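Local structure of multicopper oxidase (Uncultured bacterium, 4E9X) at residues 12-24 / 166-178. The protein is a two-domain multicopper oxidase of the laccase type that probably oxidises its substrates at one copper site and reduces dioxygen at a copper cluster. Sequence-based numbering, arbitrary orientation. Where two conformers were deposited one is given.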
loop_
_atom_site.group_PDB
_atom_site.type_symbol
_atom_site.label_atom_id
_atom_site.label_comp_id
_atom_site.label_asym_id
_atom_site.label_seq_id
_atom_site.Cartn_x
_atom_site.Cartn_y
_atom_site.Cartn_z
ATOM N N GLU A 12 -19.388 -12.889 -23.515
ATOM C CA GLU A 12 -20.116 -11.791 -22.918
ATOM C C GLU A 12 -21.220 -12.395 -22.055
ATOM O O GLU A 12 -22.139 -13.028 -22.554
ATOM C CB GLU A 12 -20.742 -10.891 -24.002
ATOM C CG GLU A 12 -19.652 -10.191 -24.789
ATOM C CD GLU A 12 -20.114 -9.247 -25.865
ATOM O OE1 GLU A 12 -21.340 -9.056 -26.068
ATOM O OE2 GLU A 12 -19.224 -8.637 -26.503
ATOM N N VAL A 13 -21.076 -12.186 -20.738
ATOM C CA VAL A 13 -22.071 -12.656 -19.788
ATOM C C VAL A 13 -22.300 -11.573 -18.755
ATOM O O VAL A 13 -21.519 -10.595 -18.651
ATOM C CB VAL A 13 -21.665 -13.988 -19.096
ATOM C CG1 VAL A 13 -21.523 -15.110 -20.108
ATOM C CG2 VAL A 13 -20.355 -13.837 -18.298
ATOM N N THR A 14 -23.392 -11.732 -18.000
ATOM C CA THR A 14 -23.700 -10.863 -16.855
ATOM C C THR A 14 -23.642 -11.693 -15.549
ATOM O O THR A 14 -24.225 -12.772 -15.463
ATOM C CB THR A 14 -25.116 -10.268 -17.050
ATOM O OG1 THR A 14 -25.139 -9.475 -18.250
ATOM C CG2 THR A 14 -25.544 -9.386 -15.884
ATOM N N ILE A 15 -22.950 -11.121 -14.574
ATOM C CA ILE A 15 -22.808 -11.787 -13.296
ATOM C C ILE A 15 -23.495 -10.989 -12.226
ATOM O O ILE A 15 -23.634 -9.794 -12.359
ATOM C CB ILE A 15 -21.299 -12.040 -12.913
ATOM C CG1 ILE A 15 -20.510 -10.742 -12.931
ATOM C CG2 ILE A 15 -20.718 -13.089 -13.845
ATOM C CD1 ILE A 15 -19.119 -10.905 -12.297
ATOM N N LYS A 16 -23.910 -11.628 -11.174
ATOM C CA LYS A 16 -24.451 -10.893 -10.031
ATOM C C LYS A 16 -23.328 -10.688 -9.035
ATOM O O LYS A 16 -22.851 -11.657 -8.475
ATOM C CB LYS A 16 -25.597 -11.690 -9.379
ATOM C CG LYS A 16 -26.244 -10.852 -8.258
ATOM C CD LYS A 16 -27.462 -11.520 -7.722
ATOM C CE LYS A 16 -28.822 -11.065 -8.192
ATOM N NZ LYS A 16 -28.935 -10.346 -9.472
ATOM N N VAL A 17 -22.890 -9.454 -8.861
ATOM C CA VAL A 17 -21.784 -9.170 -7.936
ATOM C C VAL A 17 -22.310 -8.959 -6.517
ATOM O O VAL A 17 -21.694 -9.399 -5.550
ATOM C CB VAL A 17 -21.014 -7.938 -8.445
ATOM C CG1 VAL A 17 -19.941 -7.425 -7.455
ATOM C CG2 VAL A 17 -20.320 -8.226 -9.743
ATOM N N ALA A 18 -23.453 -8.248 -6.400
ATOM C CA ALA A 18 -24.002 -7.893 -5.104
ATOM C C ALA A 18 -25.537 -7.925 -5.250
ATOM O O ALA A 18 -25.999 -7.857 -6.410
ATOM C CB ALA A 18 -23.537 -6.471 -4.760
ATOM N N PRO A 19 -26.303 -7.939 -4.180
ATOM C CA PRO A 19 -27.768 -7.790 -4.277
ATOM C C PRO A 19 -28.018 -6.505 -5.071
ATOM O O PRO A 19 -27.480 -5.395 -4.774
ATOM C CB PRO A 19 -28.155 -7.684 -2.829
ATOM C CG PRO A 19 -27.133 -8.543 -2.116
ATOM C CD PRO A 19 -25.861 -8.047 -2.766
ATOM N N GLY A 20 -28.768 -6.663 -6.184
ATOM C CA GLY A 20 -29.050 -5.532 -7.024
ATOM C C GLY A 20 -27.972 -4.940 -7.891
ATOM O O GLY A 20 -28.220 -3.915 -8.556
ATOM N N LEU A 21 -26.792 -5.537 -7.935
ATOM C CA LEU A 21 -25.768 -5.158 -8.880
ATOM C C LEU A 21 -25.441 -6.382 -9.754
ATOM O O LEU A 21 -24.714 -7.292 -9.374
ATOM C CB LEU A 21 -24.490 -4.674 -8.187
ATOM C CG LEU A 21 -23.432 -4.262 -9.218
ATOM C CD1 LEU A 21 -23.907 -3.035 -9.989
ATOM C CD2 LEU A 21 -22.054 -4.025 -8.560
ATOM N N ASP A 22 -25.996 -6.342 -10.965
ATOM C CA ASP A 22 -25.667 -7.235 -12.077
ATOM C C ASP A 22 -24.636 -6.542 -12.959
ATOM O O ASP A 22 -24.799 -5.339 -13.194
ATOM C CB ASP A 22 -26.946 -7.503 -12.882
ATOM C CG ASP A 22 -27.890 -8.277 -11.948
ATOM O OD1 ASP A 22 -27.452 -9.216 -11.278
ATOM O OD2 ASP A 22 -29.079 -7.881 -11.878
ATOM N N TYR A 23 -23.624 -7.221 -13.438
ATOM C CA TYR A 23 -22.500 -6.545 -14.081
ATOM C C TYR A 23 -22.157 -7.257 -15.381
ATOM O O TYR A 23 -21.987 -8.480 -15.390
ATOM C CB TYR A 23 -21.312 -6.533 -13.104
ATOM C CG TYR A 23 -20.468 -5.273 -13.220
ATOM C CD1 TYR A 23 -20.690 -4.224 -12.316
ATOM C CD2 TYR A 23 -19.473 -5.088 -14.164
ATOM C CE1 TYR A 23 -19.990 -3.036 -12.331
ATOM C CE2 TYR A 23 -18.749 -3.894 -14.208
ATOM C CZ TYR A 23 -19.006 -2.891 -13.312
ATOM O OH TYR A 23 -18.246 -1.722 -13.353
ATOM N N LYS A 24 -22.055 -6.536 -16.485
ATOM C CA LYS A 24 -21.607 -7.085 -17.765
ATOM C C LYS A 24 -20.101 -7.266 -17.737
ATOM O O LYS A 24 -19.345 -6.334 -17.439
ATOM C CB LYS A 24 -21.994 -6.179 -18.932
ATOM C CG LYS A 24 -23.497 -6.122 -19.211
ATOM C CD LYS A 24 -23.697 -5.556 -20.605
ATOM C CE LYS A 24 -25.069 -5.731 -21.192
ATOM N NZ LYS A 24 -26.111 -6.555 -20.599
ATOM N N ASP A 166 -17.527 1.570 -6.219
ATOM C CA ASP A 166 -18.449 1.612 -5.122
ATOM C C ASP A 166 -18.897 0.215 -4.685
ATOM O O ASP A 166 -19.666 0.101 -3.722
ATOM C CB ASP A 166 -19.672 2.476 -5.423
ATOM C CG ASP A 166 -20.362 2.147 -6.739
ATOM O OD1 ASP A 166 -19.876 1.343 -7.536
ATOM O OD2 ASP A 166 -21.446 2.742 -6.999
ATOM N N TYR A 167 -18.391 -0.836 -5.310
ATOM C CA TYR A 167 -18.623 -2.200 -4.836
ATOM C C TYR A 167 -17.283 -2.949 -4.898
ATOM O O TYR A 167 -16.372 -2.598 -5.615
ATOM C CB TYR A 167 -19.659 -2.961 -5.632
ATOM C CG TYR A 167 -21.091 -2.479 -5.508
ATOM C CD1 TYR A 167 -22.021 -3.184 -4.771
ATOM C CD2 TYR A 167 -21.480 -1.317 -6.206
ATOM C CE1 TYR A 167 -23.367 -2.747 -4.673
ATOM C CE2 TYR A 167 -22.809 -0.891 -6.104
ATOM C CZ TYR A 167 -23.747 -1.593 -5.355
ATOM O OH TYR A 167 -25.053 -1.131 -5.286
ATOM N N PHE A 168 -17.175 -3.935 -4.016
ATOM C CA PHE A 168 -15.903 -4.629 -3.697
ATOM C C PHE A 168 -16.130 -6.123 -3.518
ATOM O O PHE A 168 -17.203 -6.488 -3.017
ATOM C CB PHE A 168 -15.235 -4.016 -2.445
ATOM C CG PHE A 168 -15.149 -2.496 -2.538
ATOM C CD1 PHE A 168 -14.046 -1.924 -3.173
ATOM C CD2 PHE A 168 -16.182 -1.697 -2.054
ATOM C CE1 PHE A 168 -14.000 -0.547 -3.328
ATOM C CE2 PHE A 168 -16.125 -0.305 -2.224
ATOM C CZ PHE A 168 -15.030 0.242 -2.870
ATOM N N SER A 169 -15.187 -6.977 -3.884
ATOM C CA SER A 169 -15.501 -8.388 -3.833
ATOM C C SER A 169 -14.274 -9.246 -3.584
ATOM O O SER A 169 -13.118 -8.851 -3.784
ATOM C CB SER A 169 -16.151 -8.837 -5.164
ATOM O OG SER A 169 -15.259 -8.522 -6.270
ATOM N N VAL A 170 -14.565 -10.486 -3.173
ATOM C CA VAL A 170 -13.638 -11.590 -3.312
ATOM C C VAL A 170 -14.289 -12.583 -4.264
ATOM O O VAL A 170 -15.475 -12.921 -4.112
ATOM C CB VAL A 170 -13.271 -12.219 -1.940
ATOM C CG1 VAL A 170 -14.490 -12.615 -1.120
ATOM C CG2 VAL A 170 -12.339 -13.451 -2.154
ATOM N N ASN A 171 -13.548 -13.054 -5.250
ATOM C CA ASN A 171 -14.034 -14.003 -6.277
ATOM C C ASN A 171 -15.342 -13.516 -6.867
ATOM O O ASN A 171 -16.278 -14.303 -7.063
ATOM C CB ASN A 171 -14.135 -15.418 -5.715
ATOM C CG ASN A 171 -12.743 -15.925 -5.345
ATOM O OD1 ASN A 171 -11.757 -15.287 -5.680
ATOM N ND2 ASN A 171 -12.654 -17.044 -4.612
ATOM N N ALA A 172 -15.388 -12.208 -7.141
ATOM C CA ALA A 172 -16.499 -11.540 -7.853
ATOM C C ALA A 172 -17.831 -11.554 -7.104
ATOM O O ALA A 172 -18.860 -11.286 -7.731
ATOM C CB ALA A 172 -16.666 -12.075 -9.275
ATOM N N LYS A 173 -17.837 -11.759 -5.787
ATOM C CA LYS A 173 -19.061 -11.539 -5.013
ATOM C C LYS A 173 -18.750 -10.629 -3.831
ATOM O O LYS A 173 -17.678 -10.633 -3.241
ATOM C CB LYS A 173 -19.688 -12.881 -4.580
ATOM C CG LYS A 173 -19.740 -13.901 -5.729
ATOM C CD LYS A 173 -20.795 -14.986 -5.640
ATOM C CE LYS A 173 -20.515 -16.121 -6.633
ATOM N NZ LYS A 173 -20.905 -15.714 -8.018
ATOM N N SER A 174 -19.778 -9.845 -3.508
ATOM C CA SER A 174 -19.810 -8.944 -2.361
ATOM C C SER A 174 -20.700 -9.540 -1.258
ATOM O O SER A 174 -21.825 -9.989 -1.560
ATOM C CB SER A 174 -20.359 -7.607 -2.870
ATOM O OG SER A 174 -20.616 -6.669 -1.806
ATOM N N PHE A 175 -20.219 -9.560 -0.021
ATOM C CA PHE A 175 -20.997 -10.034 1.100
ATOM C C PHE A 175 -22.374 -9.379 1.093
ATOM O O PHE A 175 -22.449 -8.153 0.926
ATOM C CB PHE A 175 -20.234 -9.663 2.389
ATOM C CG PHE A 175 -20.972 -10.181 3.632
ATOM C CD1 PHE A 175 -20.706 -11.453 4.124
ATOM C CD2 PHE A 175 -21.912 -9.403 4.276
ATOM C CE1 PHE A 175 -21.408 -11.944 5.232
ATOM C CE2 PHE A 175 -22.610 -9.897 5.360
ATOM C CZ PHE A 175 -22.376 -11.169 5.850
ATOM N N PRO A 176 -23.487 -10.088 1.328
ATOM C CA PRO A 176 -23.567 -11.482 1.788
ATOM C C PRO A 176 -23.541 -12.591 0.755
ATOM O O PRO A 176 -23.765 -13.746 1.117
ATOM C CB PRO A 176 -24.960 -11.511 2.446
ATOM C CG PRO A 176 -25.756 -10.604 1.559
ATOM C CD PRO A 176 -24.798 -9.427 1.282
ATOM N N LEU A 177 -23.258 -12.239 -0.491
ATOM C CA LEU A 177 -23.252 -13.221 -1.597
ATOM C C LEU A 177 -21.955 -13.992 -1.682
ATOM O O LEU A 177 -21.839 -14.921 -2.497
ATOM C CB LEU A 177 -23.572 -12.565 -2.932
ATOM C CG LEU A 177 -24.960 -11.897 -3.011
ATOM C CD1 LEU A 177 -25.204 -11.378 -4.433
ATOM C CD2 LEU A 177 -26.050 -12.853 -2.541
ATOM N N THR A 178 -20.960 -13.650 -0.886
ATOM C CA THR A 178 -19.778 -14.496 -0.725
ATOM C C THR A 178 -20.193 -15.773 0.007
ATOM O O THR A 178 -21.350 -15.980 0.351
ATOM C CB THR A 178 -18.699 -13.714 0.046
ATOM O OG1 THR A 178 -19.370 -13.225 1.205
ATOM C CG2 THR A 178 -18.170 -12.525 -0.718
HETATM O O HOH W 1 -20.413 -12.748 -9.408
HETATM O O HOH W 2 -23.234 -14.362 -7.924
#
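Leu21 and Ala18 press the tip of a beta hairpin onto the ring of Tyr167, which stands up from the edge strand 167-170. Leu21 CD2 lies over one ring face, offset toward the rim on the CG side, in a CH-pi contact 3.7 Å from the centroid; chi1 of -179° carries the leucine CG out, anti to the backbone N, and chi2 of 66° turns CD2 over the ring. Ala18 CB comes in obliquely at Tyr167 CD1, 3.6 Å away, and also rests on Ser174 CB. A classic beta bulge sets Val17 and Ala18 together against Leu21.

Beside this, Val17 O receives the amide of Ser174, N to O 2.8 Å and nearly in line with the carbonyl, while Lys173 CA approaches the same oxygen. Val17 lies alongside Ala172 O, with its CA 3.6 Å from that oxygen, and its side chain also touches Trp147 of the neighbouring strand 138-147. On the outer side, Leu177 CD1 fills the hollow between the Ala18-Pro19 peptide, the proline ring and the aliphatic stem of Lys16, 3.6 Å from Pro19 N. The lysine then bends back, and its NZ forms a salt bridge with Asp22 OD1 (2.6 Å).

The type II turn at Ala18-Leu21 thus docks against edge strand 167-170, the type I' turn at Val170-Lys173 and the loop beyond it, joining the two cupredoxin-like domains of this two-domain multicopper oxidase.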